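MxaA (Stigmatella aurantiaca, PDB 4W4T) probably reduces the carrier-bound myxalamid chain with NADPH through its terminal reductase domain, releasing it as a primary alcohol. Local coordinates at residues Gly150-Phe155 / Glu160-Ala165; Ala36-Glu41 / Val229-Arg234; Glu209-Leu214 / Ser221-Glu226. One frame throughout, in Å; residues are numbered along the deposited sequence.

Contact 1. Residues Gly150-Phe155 / Glu160-Ala165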
ATOM      1  N   GLY A 150      -8.840  19.751 -11.336  1.00 17.55           N
ATOM      2  CA  GLY A 150      -9.102  18.967 -10.143  1.00 17.87           C
ATOM      3  C   GLY A 150      -9.257  17.506 -10.513  1.00 18.93           C
ATOM      4  O   GLY A 150      -9.852  17.195 -11.545  1.00 17.44           O
ATOM      5  N   ALA A 151      -8.705  16.625  -9.685  1.00 17.79           N
ATOM      6  CA  ALA A 151      -8.744  15.181  -9.919  1.00 17.00           C
ATOM      7  C   ALA A 151      -8.150  14.449  -8.731  1.00 18.97           C
ATOM      8  O   ALA A 151      -7.317  15.000  -8.017  1.00 21.02           O
ATOM      9  CB  ALA A 151      -7.988  14.805 -11.185  1.00 16.61           C
ATOM     10  N   LEU A 152      -8.592  13.220  -8.512  1.00 16.72           N
ATOM     11  CA  LEU A 152      -7.936  12.342  -7.538  1.00 17.73           C
ATOM     12  C   LEU A 152      -6.877  11.557  -8.278  1.00 18.70           C
ATOM     13  O   LEU A 152      -7.196  10.808  -9.199  1.00 17.75           O
ATOM     14  CB  LEU A 152      -8.941  11.406  -6.855  1.00 16.10           C
ATOM     15  CG  LEU A 152      -8.367  10.351  -5.892  1.00 18.61           C
ATOM     16  CD1 LEU A 152      -7.601  11.015  -4.760  1.00 22.84           C
ATOM     17  CD2 LEU A 152      -9.484   9.471  -5.338  1.00 23.23           C
ATOM     18  N   VAL A 153      -5.614  11.755  -7.892  1.00 16.90           N
ATOM     19  CA  VAL A 153      -4.491  11.028  -8.475  1.00 19.61           C
ATOM     20  C   VAL A 153      -3.965  10.023  -7.456  1.00 19.59           C
ATOM     21  O   VAL A 153      -3.363  10.397  -6.450  1.00 20.90           O
ATOM     22  CB  VAL A 153      -3.353  11.976  -8.906  1.00 19.66           C
ATOM     23  CG1 VAL A 153      -2.238  11.198  -9.616  1.00 20.56           C
ATOM     24  CG2 VAL A 153      -3.894  13.087  -9.789  1.00 19.21           C
ATOM     25  N   ASN A 154      -4.260   8.753  -7.698  1.00 18.94           N
ATOM     26  CA  ASN A 154      -3.753   7.668  -6.881  1.00 21.56           C
ATOM     27  C   ASN A 154      -3.325   6.524  -7.797  1.00 21.29           C
ATOM     28  O   ASN A 154      -4.136   5.976  -8.547  1.00 20.38           O
ATOM     29  CB  ASN A 154      -4.813   7.210  -5.874  1.00 20.83           C
ATOM     30  CG  ASN A 154      -4.282   6.180  -4.911  1.00 22.71           C
ATOM     31  OD1 ASN A 154      -3.795   5.125  -5.323  1.00 23.30           O
ATOM     32  ND2 ASN A 154      -4.345   6.484  -3.627  1.00 24.17           N
ATOM     33  N   PHE A 155      -2.048   6.163  -7.753  1.00 18.85           N
ATOM     34  CA  PHE A 155      -1.526   5.196  -8.709  1.00 20.17           C
ATOM     35  C   PHE A 155      -1.687   3.746  -8.249  1.00 22.93           C
ATOM     36  O   PHE A 155      -1.326   2.815  -8.974  1.00 24.24           O
ATOM     37  CB  PHE A 155      -0.055   5.491  -9.006  1.00 20.70           C
ATOM     38  CG  PHE A 155       0.176   6.846  -9.600  1.00 23.95           C
ATOM     39  CD1 PHE A 155      -0.475   7.223 -10.763  1.00 23.23           C
ATOM     40  CD2 PHE A 155       1.047   7.744  -9.003  1.00 26.96           C
ATOM     41  CE1 PHE A 155      -0.263   8.482 -11.326  1.00 25.93           C
ATOM     42  CE2 PHE A 155       1.266   9.002  -9.560  1.00 29.35           C
ATOM     43  CZ  PHE A 155       0.603   9.370 -10.724  1.00 28.53           C
ATOM     44  N   GLU A 160     -12.781   2.272  -9.734  1.00 19.24           N
ATOM     45  CA  GLU A 160     -13.954   2.659  -8.951  1.00 17.36           C
ATOM     46  C   GLU A 160     -13.613   3.683  -7.864  1.00 16.48           C
ATOM     47  O   GLU A 160     -14.474   4.437  -7.448  1.00 18.10           O
ATOM     48  CB  GLU A 160     -14.637   1.419  -8.342  1.00 22.74           C
ATOM     49  CG  GLU A 160     -13.690   0.333  -7.817  1.00 27.08           C
ATOM     50  CD  GLU A 160     -13.412  -0.797  -8.828  1.00 32.47           C
ATOM     51  OE1 GLU A 160     -12.919  -0.514  -9.951  1.00 27.17           O
ATOM     52  OE2 GLU A 160     -13.675  -1.982  -8.482  1.00 36.47           O
ATOM     53  N   SER A 161     -12.351   3.755  -7.442  1.00 15.14           N
ATOM     54  CA  SER A 161     -11.972   4.688  -6.388  1.00 15.08           C
ATOM     55  C   SER A 161     -11.852   6.129  -6.912  1.00 16.98           C
ATOM     56  O   SER A 161     -11.861   7.083  -6.136  1.00 17.68           O
ATOM     57  CB  SER A 161     -10.645   4.279  -5.745  1.00 18.15           C
ATOM     58  OG  SER A 161     -10.704   2.961  -5.213  1.00 18.67           O
HETATM   59  N   MSE A 162     -11.720   6.280  -8.220  1.00 14.30           N
HETATM   60  CA  MSE A 162     -11.486   7.606  -8.793  1.00 15.42           C
HETATM   61  C   MSE A 162     -12.626   8.019  -9.714  1.00 16.64           C
HETATM   62  O   MSE A 162     -12.617   9.112 -10.306  1.00 15.59           O
HETATM   63  CB  MSE A 162     -10.142   7.635  -9.537  1.00 17.01           C
HETATM   64  CG  MSE A 162      -8.978   7.890  -8.605  1.00 18.61           C
HETATM   65 SE   MSE A 162      -7.257   7.438  -9.367  1.00 31.64          SE
HETATM   66  CE  MSE A 162      -7.452   5.485  -9.284  1.00 18.63           C
ATOM     67  N   ARG A 163     -13.622   7.143  -9.819  1.00 14.45           N
ATOM     68  CA  ARG A 163     -14.792   7.411 -10.642  1.00 15.08           C
ATOM     69  C   ARG A 163     -15.505   8.707 -10.231  1.00 16.42           C
ATOM     70  O   ARG A 163     -15.824   9.549 -11.080  1.00 14.75           O
ATOM     71  CB  ARG A 163     -15.747   6.220 -10.572  1.00 18.33           C
ATOM     72  CG  ARG A 163     -16.891   6.285 -11.557  1.00 20.34           C
ATOM     73  CD  ARG A 163     -17.735   5.006 -11.499  1.00 22.03           C
ATOM     74  NE  ARG A 163     -18.862   5.086 -12.421  1.00 23.36           N
ATOM     75  CZ  ARG A 163     -20.044   5.619 -12.132  1.00 23.24           C
ATOM     76  NH1 ARG A 163     -20.287   6.111 -10.923  1.00 26.71           N
ATOM     77  NH2 ARG A 163     -20.995   5.650 -13.055  1.00 25.87           N
ATOM     78  N   ALA A 164     -15.733   8.886  -8.932  1.00 15.71           N
ATOM     79  CA  ALA A 164     -16.468  10.062  -8.459  1.00 17.31           C
ATOM     80  C   ALA A 164     -15.733  11.361  -8.805  1.00 15.75           C
ATOM     81  O   ALA A 164     -16.332  12.270  -9.379  1.00 14.95           O
ATOM     82  CB  ALA A 164     -16.710   9.982  -6.952  1.00 17.88           C
ATOM     83  N   ALA A 165     -14.444  11.434  -8.473  1.00 14.69           N
ATOM     84  CA  ALA A 165     -13.698  12.676  -8.656  1.00 15.08           C
ATOM     85  C   ALA A 165     -13.340  12.932 -10.118  1.00 16.40           C
ATOM     86  O   ALA A 165     -13.430  14.070 -10.590  1.00 15.03           O
ATOM     87  CB  ALA A 165     -12.443  12.680  -7.810  1.00 14.45           C
TER
HETATM   88  O   HOH W   1     -11.824  15.621 -12.498  1.00 14.13           O
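The extended backbone around Leu152 and Asn154 runs beside the helix Glu160-Ala165, with no direct hydrogen bond between them. This is the loop after strand 145-148 of the Rossmann fold, and it leads into helix 159-177. It includes Ala151, which binds NADPH in a structure of this protein with the cofactor; no cofactor is bound here. Leu152 and Met162 (present as selenomethionine) carry the contact, and their side chains cross at about a right angle. Leu152 CG is anti to the backbone N (chi1 175°). From there its CD2 branch lies 3.7 Å from Met162 CG and 3.5 Å from Ser161 O. Leu152 CB meets the methyl Ala165 CB at 3.8 Å. Met162 bends at its last torsion (chi3 -73°). Its SE comes within 3.4 Å of Leu152 O, and its CE within 3.4 Å of Asn154 O, so the heavy end of the side chain rests on backbone carbonyls. Met162 also packs on Tyr218, another NADPH-binding residue, and Ser161 OG bonds to Gly345 O of the second subunit. Asn154 OD1 turns back to accept from the backbone N of Leu156 and of Tyr157. At the other end one water joins the two segments, donating to Gly150 O at 2.7 Å and to Ala165 O at 2.9 Å.

Contact 2. Residues Ala36-Glu41 / Val229-Arg234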
ATOM      1  N   ALA A  36     -18.263   6.573 -20.271  1.00 15.78           N
ATOM      2  CA  ALA A  36     -17.819   7.536 -21.280  1.00 17.70           C
ATOM      3  C   ALA A  36     -18.984   8.107 -22.093  1.00 19.20           C
ATOM      4  O   ALA A  36     -18.788   8.989 -22.915  1.00 20.39           O
ATOM      5  CB  ALA A  36     -16.790   6.895 -22.214  1.00 17.34           C
ATOM      6  N   VAL A  37     -20.193   7.599 -21.865  1.00 20.16           N
ATOM      7  CA  VAL A  37     -21.370   8.140 -22.538  1.00 19.15           C
ATOM      8  C   VAL A  37     -21.849   9.381 -21.803  1.00 18.94           C
ATOM      9  O   VAL A  37     -22.174   9.324 -20.624  1.00 19.45           O
ATOM     10  CB  VAL A  37     -22.496   7.100 -22.620  1.00 21.49           C
ATOM     11  CG1 VAL A  37     -23.765   7.716 -23.187  1.00 22.11           C
ATOM     12  CG2 VAL A  37     -22.040   5.918 -23.465  1.00 23.98           C
ATOM     13  N   LEU A  38     -21.877  10.512 -22.504  1.00 19.89           N
ATOM     14  CA  LEU A  38     -22.250  11.783 -21.891  1.00 18.79           C
ATOM     15  C   LEU A  38     -23.771  11.976 -21.895  1.00 21.75           C
ATOM     16  O   LEU A  38     -24.399  11.900 -22.955  1.00 20.36           O
ATOM     17  CB  LEU A  38     -21.571  12.942 -22.623  1.00 18.45           C
ATOM     18  CG  LEU A  38     -21.730  14.334 -22.011  1.00 17.75           C
ATOM     19  CD1 LEU A  38     -21.173  14.369 -20.597  1.00 16.68           C
ATOM     20  CD2 LEU A  38     -21.047  15.367 -22.879  1.00 17.62           C
ATOM     21  N   ASP A  39     -24.338  12.218 -20.711  1.00 20.21           N
ATOM     22  CA  ASP A  39     -25.779  12.437 -20.546  1.00 23.47           C
ATOM     23  C   ASP A  39     -26.312  13.369 -21.621  1.00 24.71           C
ATOM     24  O   ASP A  39     -25.690  14.388 -21.929  1.00 19.43           O
ATOM     25  CB  ASP A  39     -26.083  13.026 -19.179  1.00 27.21           C
ATOM     26  CG  ASP A  39     -25.722  12.095 -18.052  1.00 36.06           C
ATOM     27  OD1 ASP A  39     -25.646  10.866 -18.284  1.00 38.28           O
ATOM     28  OD2 ASP A  39     -25.509  12.589 -16.926  1.00 40.90           O
ATOM     29  N   ALA A  40     -27.464  13.015 -22.181  1.00 27.66           N
ATOM     30  CA  ALA A  40     -28.023  13.731 -23.326  1.00 25.05           C
ATOM     31  C   ALA A  40     -28.276  15.205 -23.052  1.00 26.04           C
ATOM     32  O   ALA A  40     -28.165  16.033 -23.962  1.00 26.02           O
ATOM     33  CB  ALA A  40     -29.319  13.056 -23.777  1.00 27.34           C
ATOM     34  N   GLU A  41     -28.607  15.541 -21.811  1.00 24.75           N
ATOM     35  CA  GLU A  41     -28.975  16.916 -21.494  1.00 25.93           C
ATOM     36  C   GLU A  41     -27.753  17.822 -21.382  1.00 27.57           C
ATOM     37  O   GLU A  41     -27.883  19.044 -21.428  1.00 26.67           O
ATOM     38  CB  GLU A  41     -29.791  16.989 -20.203  1.00 29.70           C
ATOM     39  CG  GLU A  41     -29.023  16.700 -18.923  1.00 30.92           C
ATOM     40  CD  GLU A  41     -29.048  15.234 -18.525  1.00 33.53           C
ATOM     41  OE1 GLU A  41     -29.338  14.382 -19.394  1.00 36.75           O
ATOM     42  OE2 GLU A  41     -28.772  14.932 -17.337  1.00 34.05           O
ATOM     43  N   VAL A 229     -15.273  14.750 -22.219  1.00 13.94           N
ATOM     44  CA  VAL A 229     -14.944  16.100 -22.651  1.00 13.30           C
ATOM     45  C   VAL A 229     -14.963  16.182 -24.180  1.00 15.81           C
ATOM     46  O   VAL A 229     -15.467  17.154 -24.761  1.00 14.26           O
ATOM     47  CB  VAL A 229     -13.573  16.540 -22.093  1.00 14.85           C
ATOM     48  CG1 VAL A 229     -13.136  17.855 -22.714  1.00 13.64           C
ATOM     49  CG2 VAL A 229     -13.648  16.687 -20.585  1.00 12.35           C
ATOM     50  N   ARG A 230     -14.451  15.149 -24.839  1.00 14.45           N
ATOM     51  CA  ARG A 230     -14.498  15.120 -26.301  1.00 16.73           C
ATOM     52  C   ARG A 230     -15.936  15.110 -26.842  1.00 18.12           C
ATOM     53  O   ARG A 230     -16.247  15.811 -27.811  1.00 18.29           O
ATOM     54  CB  ARG A 230     -13.702  13.927 -26.830  1.00 15.57           C
ATOM     55  CG  ARG A 230     -12.197  14.125 -26.626  1.00 16.58           C
ATOM     56  CD  ARG A 230     -11.322  13.121 -27.362  1.00 15.61           C
ATOM     57  NE  ARG A 230      -9.921  13.377 -27.004  1.00 17.21           N
ATOM     58  CZ  ARG A 230      -9.163  14.297 -27.590  1.00 17.43           C
ATOM     59  NH1 ARG A 230      -9.663  15.028 -28.584  1.00 18.78           N
ATOM     60  NH2 ARG A 230      -7.912  14.494 -27.191  1.00 17.05           N
ATOM     61  N   GLU A 231     -16.821  14.340 -26.221  1.00 16.98           N
ATOM     62  CA  GLU A 231     -18.216  14.346 -26.665  1.00 18.89           C
ATOM     63  C   GLU A 231     -18.859  15.719 -26.481  1.00 19.18           C
ATOM     64  O   GLU A 231     -19.662  16.143 -27.307  1.00 19.74           O
ATOM     65  CB  GLU A 231     -19.038  13.282 -25.927  1.00 17.32           C
ATOM     66  CG  GLU A 231     -20.555  13.313 -26.226  1.00 23.30           C
ATOM     67  CD  GLU A 231     -20.915  13.080 -27.703  1.00 25.96           C
ATOM     68  OE1 GLU A 231     -20.057  12.609 -28.477  1.00 25.35           O
ATOM     69  OE2 GLU A 231     -22.070  13.379 -28.093  1.00 25.72           O
ATOM     70  N   ALA A 232     -18.522  16.403 -25.392  1.00 15.87           N
ATOM     71  CA  ALA A 232     -19.023  17.753 -25.163  1.00 16.30           C
ATOM     72  C   ALA A 232     -18.548  18.670 -26.281  1.00 18.23           C
ATOM     73  O   ALA A 232     -19.312  19.483 -26.793  1.00 19.20           O
ATOM     74  CB  ALA A 232     -18.571  18.285 -23.814  1.00 13.84           C
ATOM     75  N   SER A 233     -17.280  18.525 -26.647  1.00 18.73           N
ATOM     76  CA  SER A 233     -16.683  19.289 -27.730  1.00 18.88           C
ATOM     77  C   SER A 233     -17.440  19.000 -29.020  1.00 20.63           C
ATOM     78  O   SER A 233     -17.770  19.922 -29.774  1.00 23.87           O
ATOM     79  CB  SER A 233     -15.192  18.935 -27.883  1.00 18.79           C
ATOM     80  OG  SER A 233     -14.556  19.707 -28.884  1.00 18.55           O
ATOM     81  N   ARG A 234     -17.720  17.717 -29.258  1.00 20.38           N
ATOM     82  CA  ARG A 234     -18.428  17.299 -30.458  1.00 21.94           C
ATOM     83  C   ARG A 234     -19.778  17.997 -30.496  1.00 23.92           C
ATOM     84  O   ARG A 234     -20.245  18.408 -31.552  1.00 24.21           O
ATOM     85  CB  ARG A 234     -18.621  15.780 -30.507  1.00 22.19           C
ATOM     86  CG  ARG A 234     -19.042  15.280 -31.882  1.00 25.02           C
ATOM     87  CD  ARG A 234     -19.590  13.864 -31.868  1.00 23.61           C
ATOM     88  NE  ARG A 234     -20.769  13.761 -31.021  1.00 27.01           N
ATOM     89  CZ  ARG A 234     -21.997  14.120 -31.394  1.00 27.76           C
ATOM     90  NH1 ARG A 234     -22.199  14.610 -32.610  1.00 30.52           N
ATOM     91  NH2 ARG A 234     -23.017  13.994 -30.549  1.00 28.31           N
TER
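The carboxylate of Glu231, whose stem packs on Leu38, lies at the edge of the Arg234 guanidinium, in its plane. The grip is side-on and uses two nitrogens. Arg234 NE donates to Glu231 OE1 at 2.9 Å, and Arg234 NH2 to Glu231 OE2 at 2.7 Å with an N-H...O angle of 158°. Both oxygens are met on their syn sides. The residues sit three apart near the end of helix 217-234, a flanking helix of the Rossmann fold, where the loop after helix 28-35 packs against it. Arg235 ties the two parts together: its NE forms a salt bridge with Glu231 OE2, while its NH2 and NH1 bond to Leu38 O and Asp39 O. Glu231 is bent at chi2 (61°), and its CG lies 3.8 Å from Leu38 CB. With an alanine at Glu231, Arg234 would probably lose its carboxylate partner, Arg235 NE its salt bridge, and Leu38 CB the CG that lies against it. Leu38 also packs on Leu174 of helix 159-177 and on Leu228. Its CD2 lies 3.9 Å from Ala232 CB and 3.7 Å from Ala232 N.

Contact 3. Residues Glu209-Leu214 / Ser221-Glu226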
ATOM      1  N   GLU A 209      -7.390   5.394 -28.518  1.00 24.51           N
ATOM      2  CA  GLU A 209      -7.683   3.979 -28.697  1.00 27.28           C
ATOM      3  C   GLU A 209      -8.723   3.511 -27.704  1.00 25.52           C
ATOM      4  O   GLU A 209      -9.195   4.279 -26.861  1.00 23.64           O
ATOM      5  CB  GLU A 209      -6.418   3.135 -28.534  1.00 28.01           C
ATOM      6  CG  GLU A 209      -5.406   3.308 -29.633  1.00 31.81           C
ATOM      7  CD  GLU A 209      -4.159   2.481 -29.389  1.00 26.29           C
ATOM      8  OE1 GLU A 209      -4.225   1.517 -28.596  1.00 32.80           O
ATOM      9  OE2 GLU A 209      -3.109   2.815 -29.966  1.00 35.97           O
ATOM     10  N   GLY A 210      -9.066   2.232 -27.791  1.00 27.11           N
ATOM     11  CA  GLY A 210     -10.029   1.644 -26.882  1.00 27.79           C
ATOM     12  C   GLY A 210      -9.493   1.516 -25.467  1.00 29.30           C
ATOM     13  O   GLY A 210      -8.283   1.633 -25.235  1.00 28.49           O
ATOM     14  N   PRO A 211     -10.391   1.253 -24.510  1.00 26.38           N
ATOM     15  CA  PRO A 211     -10.065   1.281 -23.084  1.00 26.56           C
ATOM     16  C   PRO A 211      -9.152   0.141 -22.634  1.00 29.02           C
ATOM     17  O   PRO A 211      -8.485   0.289 -21.610  1.00 28.31           O
ATOM     18  CB  PRO A 211     -11.438   1.179 -22.414  1.00 25.23           C
ATOM     19  CG  PRO A 211     -12.290   0.488 -23.401  1.00 28.84           C
ATOM     20  CD  PRO A 211     -11.819   0.976 -24.740  1.00 28.22           C
ATOM     21  N   SER A 212      -9.077  -0.920 -23.409  1.00 29.62           N
ATOM     22  CA  SER A 212      -8.324  -2.069 -22.984  1.00 29.49           C
ATOM     23  C   SER A 212      -6.850  -1.812 -23.026  1.00 30.59           C
ATOM     24  O   SER A 212      -6.135  -2.551 -22.461  1.00 30.66           O
ATOM     25  CB  SER A 212      -8.664  -3.277 -23.810  1.00 33.55           C
ATOM     26  OG  SER A 212      -8.235  -3.081 -25.101  1.00 34.32           O
ATOM     27  N   SER A 213      -6.422  -0.746 -23.682  1.00 30.07           N
ATOM     28  CA  SER A 213      -5.004  -0.428 -23.824  1.00 32.62           C
ATOM     29  C   SER A 213      -4.310   0.019 -22.521  1.00 31.95           C
ATOM     30  O   SER A 213      -3.105  -0.056 -22.421  1.00 33.54           O
ATOM     31  CB  SER A 213      -4.791   0.631 -24.937  1.00 29.92           C
ATOM     32  OG  SER A 213      -5.555   1.837 -24.743  1.00 39.93           O
ATOM     33  N   LEU A 214      -5.090   0.467 -21.555  1.00 27.34           N
ATOM     34  CA  LEU A 214      -4.609   1.157 -20.389  1.00 22.42           C
ATOM     35  C   LEU A 214      -4.466   0.234 -19.205  1.00 22.27           C
ATOM     36  O   LEU A 214      -5.142  -0.720 -19.107  1.00 23.15           O
ATOM     37  CB  LEU A 214      -5.547   2.293 -20.015  1.00 19.27           C
ATOM     38  CG  LEU A 214      -5.680   3.331 -21.110  1.00 20.44           C
ATOM     39  CD1 LEU A 214      -6.435   4.558 -20.745  1.00 16.52           C
ATOM     40  CD2 LEU A 214      -4.341   3.703 -21.655  1.00 20.41           C
ATOM     41  N   SER A 221      -9.516   6.084 -15.381  1.00 12.17           N
ATOM     42  CA  SER A 221     -10.500   7.124 -15.045  1.00 12.87           C
ATOM     43  C   SER A 221     -10.284   8.396 -15.880  1.00 12.52           C
ATOM     44  O   SER A 221     -11.239   9.079 -16.252  1.00 12.39           O
ATOM     45  CB  SER A 221     -10.453   7.457 -13.550  1.00 14.05           C
ATOM     46  OG  SER A 221      -9.256   8.119 -13.178  1.00 14.07           O
ATOM     47  N   LYS A 222      -9.031   8.694 -16.206  1.00 11.89           N
ATOM     48  CA  LYS A 222      -8.733   9.893 -16.988  1.00 13.24           C
ATOM     49  C   LYS A 222      -9.093   9.668 -18.462  1.00 13.44           C
ATOM     50  O   LYS A 222      -9.493  10.594 -19.157  1.00 12.49           O
ATOM     51  CB  LYS A 222      -7.259  10.292 -16.833  1.00 12.04           C
ATOM     52  CG  LYS A 222      -6.889  10.779 -15.424  1.00 13.23           C
ATOM     53  CD  LYS A 222      -7.607  12.080 -15.018  1.00 15.50           C
ATOM     54  CE  LYS A 222      -7.008  13.310 -15.725  1.00 15.15           C
ATOM     55  NZ  LYS A 222      -7.512  14.601 -15.141  1.00 13.48           N
ATOM     56  N   TRP A 223      -8.965   8.432 -18.929  1.00 11.44           N
ATOM     57  CA  TRP A 223      -9.407   8.097 -20.277  1.00 12.98           C
ATOM     58  C   TRP A 223     -10.914   8.371 -20.407  1.00 13.78           C
ATOM     59  O   TRP A 223     -11.372   9.022 -21.347  1.00 14.35           O
ATOM     60  CB  TRP A 223      -9.100   6.635 -20.584  1.00 14.08           C
ATOM     61  CG  TRP A 223      -9.512   6.161 -21.937  1.00 16.05           C
ATOM     62  CD1 TRP A 223      -8.741   6.117 -23.066  1.00 19.34           C
ATOM     63  CD2 TRP A 223     -10.791   5.622 -22.304  1.00 18.40           C
ATOM     64  NE1 TRP A 223      -9.468   5.596 -24.118  1.00 18.86           N
ATOM     65  CE2 TRP A 223     -10.725   5.281 -23.673  1.00 21.01           C
ATOM     66  CE3 TRP A 223     -11.984   5.398 -21.607  1.00 17.96           C
ATOM     67  CZ2 TRP A 223     -11.812   4.731 -24.359  1.00 26.19           C
ATOM     68  CZ3 TRP A 223     -13.061   4.842 -22.286  1.00 19.22           C
ATOM     69  CH2 TRP A 223     -12.967   4.522 -23.651  1.00 21.20           C
ATOM     70  N   VAL A 224     -11.684   7.862 -19.458  1.00 12.18           N
ATOM     71  CA  VAL A 224     -13.123   8.084 -19.477  1.00 13.15           C
ATOM     72  C   VAL A 224     -13.451   9.587 -19.418  1.00 13.35           C
ATOM     73  O   VAL A 224     -14.296  10.087 -20.180  1.00 12.29           O
ATOM     74  CB  VAL A 224     -13.798   7.333 -18.308  1.00 14.15           C
ATOM     75  CG1 VAL A 224     -15.279   7.632 -18.256  1.00 12.75           C
ATOM     76  CG2 VAL A 224     -13.570   5.837 -18.463  1.00 15.31           C
ATOM     77  N   ALA A 225     -12.799  10.309 -18.506  1.00 11.99           N
ATOM     78  CA  ALA A 225     -13.026  11.751 -18.393  1.00 12.67           C
ATOM     79  C   ALA A 225     -12.770  12.462 -19.725  1.00 13.23           C
ATOM     80  O   ALA A 225     -13.575  13.300 -20.158  1.00 12.76           O
ATOM     81  CB  ALA A 225     -12.150  12.347 -17.297  1.00 11.54           C
ATOM     82  N   GLU A 226     -11.670  12.119 -20.391  1.00 12.35           N
ATOM     83  CA  GLU A 226     -11.362  12.811 -21.641  1.00 13.85           C
ATOM     84  C   GLU A 226     -12.376  12.456 -22.723  1.00 12.76           C
ATOM     85  O   GLU A 226     -12.717  13.306 -23.539  1.00 13.20           O
ATOM     86  CB  GLU A 226      -9.936  12.496 -22.115  1.00 12.47           C
ATOM     87  CG  GLU A 226      -9.320  13.648 -22.921  1.00 11.93           C
ATOM     88  CD  GLU A 226      -8.042  13.231 -23.612  1.00 11.95           C
ATOM     89  OE1 GLU A 226      -6.967  13.379 -23.006  1.00 13.49           O
ATOM     90  OE2 GLU A 226      -8.128  12.743 -24.755  1.00 14.58           O
TER
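Trp223 reaches from helix 217-234 to the loop Glu209-Leu214, and its side chain meets that loop at almost every step. CB comes first: Leu214 CD1 lies 3.4 Å from Trp223 CB. The same methyl stays close to the start of the indole, 3.6 Å from Trp223 CD1. The two side chains cross at about a right angle. CG of Trp223 is anti to the backbone N (chi1 180°), which sends the ring toward the loop. At the polar edge, Trp223 NE1 donates to Glu209 O at 3.1 Å with an N-H...O angle of 147°. Somewhat bent, this bond together with Pro211 over the face would limit rotation of the indole. The oxygen sits near the ring plane; the donor is tilted from the carbonyl plane. Helix 217-234 bears the YxxxK motif of short-chain dehydrogenases, here Tyr218 and Lys222. Both bind NADPH in a cofactor-bound structure of this protein. Here Lys222 NZ bonds to Val188 O at the end of strand 185-188. Further round the indole, Trp223 CZ2 is 3.8 Å from Pro211 CD. Trp223 CH2, at the far end, lies 3.9 Å from Pro211 CB. The proline lies over one face of the six-membered ring in a CH-pi contact, with Pro211 CB 4.0 Å from the centroid of the Trp223 ring and 13° off its normal. Both residues also touch Met32 of helix 28-35. The loop is braced from within, where Ser213 OG donates to Gly210 O at 2.8 Å, nearly in line with the C=O bond.

Contacts 2 and 3 share helix 217-234, and contact 3 is nested in the chain loop that contact 2 closes. They touch where Ala36 packs on Trp223 and Val224. Contact 1, on helix 159-177, touches contact 3 through Met162 beside Ser221 and Ala151 beside Lys222. Ala151 and Lys222 both bind NADPH in a structure of this protein, so contacts 1 and 3 border that site. Both are partly buried. Contact 2 lies farthest from the chain's centre, about 22 Å, yet Leu38 and Ala232 are buried there. The chemistry differs. Contact 1 is apolar with one bridging water, contact 3 is aromatic with an indole hydrogen bond, and contact 2 sets a leucine beside ion pairs.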